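Local coordinates for protein eukaryotic peptide chain release factor GTP-binding subunit (Schizosaccharomyces pombe, PDB 1R5B) that is a GTP-binding subunit of the eukaryotic peptide chain release factor, eRF3, and belongs to the translational GTPases related to elongation factor Tu, at residues D208-F213 with V226-V231. Sequence-based numbering, arbitrary orientation.
Sequences DKLSMF and VKYMPV
Tyr228 spans the gap between strand 226-230 and helix 200-218, whose backbones stay well apart: the nearest CA atoms, those of Ser211 and Val226, are 8.3 Å from each other. The tyrosine projects from the strand toward the helix, with CG anti to its own carbonyl carbon (chi1 -64°), and the ring reaches across so that the phenol oxygen meets the helix backbone. There OH of Tyr228 lies 3.3 Å from CA of Ser211, beside the peptide that joins Leu210 to Ser211. It also comes within 3.4 Å of the amide N of Ser211, but the direction does not suit a hydrogen bond, and none joins the two segments. The hydroxyl is instead hydrogen-bonded to OG of Ser222, in the short helix 222-225 just before the strand, and the same OG ties it more loosely to Ser211 through a weak hydrogen bond with Ser211 OG. Ser211 turns its OG away from its own amide (chi1 -178°), and CB is the side-chain atom nearest the phenol oxygen, 3.7 Å from OH of Tyr228. Leu210 adds an apolar contact: its CB approaches the ring obliquely, 4.0 Å from CE2 of Tyr228, while its side chain also packs on Ile188 of the neighbouring strand 184-189. Within the strand, CG1 of Val226 sits 3.3 Å from the plane of the tyrosine ring, displaced from the centre of that face. The contact, in which Tyr203, Val207 and Leu214 of helix 200-218 also touch the tyrosine, therefore packs a helix against an edge strand of the six-stranded mixed sheet, in the alpha/beta layering of a P-loop GTPase domain related to that of elongation factor Tu.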
ATOM      1  N   ASP A 208      15.606 -23.153  -4.560  1.00 31.89           N
ATOM      2  CA  ASP A 208      15.046 -24.463  -4.230  1.00 32.09           C
ATOM      3  C   ASP A 208      15.418 -24.896  -2.809  1.00 31.54           C
ATOM      4  O   ASP A 208      14.596 -25.454  -2.091  1.00 31.05           O
ATOM      5  CB  ASP A 208      15.517 -25.533  -5.228  1.00 32.51           C
ATOM      6  CG  ASP A 208      15.010 -25.281  -6.652  1.00 34.52           C
ATOM      7  OD1 ASP A 208      14.362 -24.224  -6.891  1.00 37.50           O
ATOM      8  OD2 ASP A 208      15.219 -26.085  -7.598  1.00 36.00           O
ATOM      9  N   LYS A 209      16.653 -24.624  -2.412  1.00 31.13           N
ATOM     10  CA  LYS A 209      17.118 -24.967  -1.082  1.00 31.25           C
ATOM     11  C   LYS A 209      16.428 -24.102  -0.042  1.00 31.22           C
ATOM     12  O   LYS A 209      16.005 -24.604   0.994  1.00 31.01           O
ATOM     13  CB  LYS A 209      18.640 -24.801  -0.996  1.00 31.51           C
ATOM     14  CG  LYS A 209      19.253 -25.097   0.372  1.00 32.87           C
ATOM     15  CD  LYS A 209      19.154 -26.567   0.740  1.00 35.05           C
ATOM     16  CE  LYS A 209      18.993 -26.782   2.249  1.00 37.23           C
ATOM     17  NZ  LYS A 209      20.295 -26.707   2.968  1.00 38.38           N
ATOM     18  N   LEU A 210      16.305 -22.802  -0.315  1.00 30.96           N
ATOM     19  CA  LEU A 210      15.679 -21.895   0.637  1.00 31.11           C
ATOM     20  C   LEU A 210      14.196 -22.261   0.799  1.00 31.11           C
ATOM     21  O   LEU A 210      13.647 -22.242   1.898  1.00 30.69           O
ATOM     22  CB  LEU A 210      15.831 -20.438   0.201  1.00 30.98           C
ATOM     23  CG  LEU A 210      17.096 -19.749   0.695  1.00 31.46           C
ATOM     24  CD1 LEU A 210      17.444 -18.603  -0.213  1.00 31.44           C
ATOM     25  CD2 LEU A 210      16.924 -19.247   2.112  1.00 32.55           C
ATOM     26  N   SER A 211      13.575 -22.629  -0.311  1.00 31.08           N
ATOM     27  CA  SER A 211      12.171 -22.996  -0.334  1.00 31.16           C
ATOM     28  C   SER A 211      11.891 -24.213   0.556  1.00 30.42           C
ATOM     29  O   SER A 211      10.968 -24.210   1.355  1.00 30.27           O
ATOM     30  CB  SER A 211      11.757 -23.275  -1.776  1.00 31.06           C
ATOM     31  OG  SER A 211      10.389 -23.575  -1.825  1.00 32.69           O
ATOM     32  N   MET A 212      12.708 -25.246   0.435  1.00 30.10           N
ATOM     33  CA  MET A 212      12.573 -26.411   1.309  1.00 29.95           C
ATOM     34  C   MET A 212      12.847 -26.046   2.780  1.00 29.67           C
ATOM     35  O   MET A 212      12.095 -26.426   3.668  1.00 29.76           O
ATOM     36  CB  MET A 212      13.489 -27.534   0.841  1.00 29.65           C
ATOM     37  CG  MET A 212      13.104 -28.097  -0.526  1.00 30.17           C
ATOM     38  SD  MET A 212      11.391 -28.692  -0.619  1.00 28.81           S
ATOM     39  CE  MET A 212      11.645 -30.364  -0.262  1.00 28.96           C
ATOM     40  N   PHE A 213      13.883 -25.253   3.020  1.00 29.32           N
ATOM     41  CA  PHE A 213      14.349 -24.984   4.373  1.00 29.02           C
ATOM     42  C   PHE A 213      13.388 -24.068   5.128  1.00 28.87           C
ATOM     43  O   PHE A 213      13.107 -24.300   6.293  1.00 27.76           O
ATOM     44  CB  PHE A 213      15.768 -24.402   4.310  1.00 29.12           C
ATOM     45  CG  PHE A 213      16.362 -24.035   5.647  1.00 28.30           C
ATOM     46  CD1 PHE A 213      17.112 -24.947   6.354  1.00 28.22           C
ATOM     47  CD2 PHE A 213      16.210 -22.753   6.163  1.00 28.38           C
ATOM     48  CE1 PHE A 213      17.682 -24.606   7.575  1.00 28.27           C
ATOM     49  CE2 PHE A 213      16.772 -22.409   7.377  1.00 28.25           C
ATOM     50  CZ  PHE A 213      17.508 -23.340   8.084  1.00 27.90           C
ATOM     51  N   VAL A 226       6.330 -16.443  -0.491  1.00 37.29           N
ATOM     52  CA  VAL A 226       7.704 -15.986  -0.625  1.00 36.31           C
ATOM     53  C   VAL A 226       7.941 -15.486  -2.035  1.00 35.46           C
ATOM     54  O   VAL A 226       7.555 -16.131  -2.998  1.00 35.29           O
ATOM     55  CB  VAL A 226       8.715 -17.109  -0.280  1.00 36.32           C
ATOM     56  CG1 VAL A 226      10.146 -16.615  -0.420  1.00 36.73           C
ATOM     57  CG2 VAL A 226       8.486 -17.630   1.125  1.00 35.94           C
ATOM     58  N   LYS A 227       8.544 -14.311  -2.138  1.00 35.07           N
ATOM     59  CA  LYS A 227       9.017 -13.768  -3.409  1.00 35.36           C
ATOM     60  C   LYS A 227      10.534 -13.848  -3.398  1.00 35.01           C
ATOM     61  O   LYS A 227      11.167 -13.299  -2.493  1.00 35.41           O
ATOM     62  CB  LYS A 227       8.591 -12.296  -3.577  1.00 35.45           C
ATOM     63  CG  LYS A 227       8.990 -11.640  -4.923  1.00 35.73           C
ATOM     64  CD  LYS A 227       8.416 -12.431  -6.085  1.00 36.95           C
ATOM     65  CE  LYS A 227       8.391 -11.665  -7.382  1.00 37.05           C
ATOM     66  NZ  LYS A 227       9.702 -11.682  -8.006  1.00 38.61           N
ATOM     67  N   TYR A 228      11.113 -14.508  -4.392  1.00 34.44           N
ATOM     68  CA  TYR A 228      12.574 -14.556  -4.549  1.00 34.18           C
ATOM     69  C   TYR A 228      13.007 -13.566  -5.628  1.00 34.61           C
ATOM     70  O   TYR A 228      12.313 -13.397  -6.644  1.00 34.94           O
ATOM     71  CB  TYR A 228      13.030 -15.968  -4.922  1.00 33.92           C
ATOM     72  CG  TYR A 228      12.743 -16.977  -3.844  1.00 32.80           C
ATOM     73  CD1 TYR A 228      11.584 -17.748  -3.881  1.00 31.97           C
ATOM     74  CD2 TYR A 228      13.614 -17.146  -2.771  1.00 31.57           C
ATOM     75  CE1 TYR A 228      11.306 -18.662  -2.878  1.00 31.67           C
ATOM     76  CE2 TYR A 228      13.343 -18.063  -1.761  1.00 31.36           C
ATOM     77  CZ  TYR A 228      12.189 -18.812  -1.823  1.00 30.97           C
ATOM     78  OH  TYR A 228      11.915 -19.720  -0.842  1.00 31.26           O
ATOM     79  N   MET A 229      14.150 -12.914  -5.410  1.00 34.85           N
ATOM     80  CA  MET A 229      14.698 -11.962  -6.378  1.00 34.75           C
ATOM     81  C   MET A 229      16.210 -11.909  -6.320  1.00 34.89           C
ATOM     82  O   MET A 229      16.779 -11.767  -5.239  1.00 34.77           O
ATOM     83  CB  MET A 229      14.168 -10.565  -6.110  1.00 34.76           C
ATOM     84  CG  MET A 229      13.238 -10.100  -7.200  1.00 34.37           C
ATOM     85  SD  MET A 229      12.563  -8.513  -6.901  1.00 30.70           S
ATOM     86  CE  MET A 229      11.894  -8.725  -5.372  1.00 30.89           C
ATOM     87  N   PRO A 230      16.862 -12.007  -7.476  1.00 34.90           N
ATOM     88  CA  PRO A 230      18.311 -11.867  -7.537  1.00 34.89           C
ATOM     89  C   PRO A 230      18.651 -10.393  -7.556  1.00 34.87           C
ATOM     90  O   PRO A 230      17.933  -9.608  -8.193  1.00 34.87           O
ATOM     91  CB  PRO A 230      18.663 -12.528  -8.861  1.00 34.73           C
ATOM     92  CG  PRO A 230      17.479 -12.281  -9.716  1.00 34.74           C
ATOM     93  CD  PRO A 230      16.290 -12.252  -8.811  1.00 34.97           C
ATOM     94  N   VAL A 231      19.682 -10.033  -6.800  1.00 34.63           N
ATOM     95  CA  VAL A 231      20.287  -8.713  -6.839  1.00 34.58           C
ATOM     96  C   VAL A 231      21.794  -8.808  -6.610  1.00 34.86           C
ATOM     97  O   VAL A 231      22.338  -9.856  -6.239  1.00 34.28           O
ATOM     98  CB  VAL A 231      19.717  -7.775  -5.757  1.00 34.50           C
ATOM     99  CG1 VAL A 231      18.190  -7.781  -5.753  1.00 34.84           C
ATOM    100  CG2 VAL A 231      20.233  -8.156  -4.380  1.00 34.67           C
TER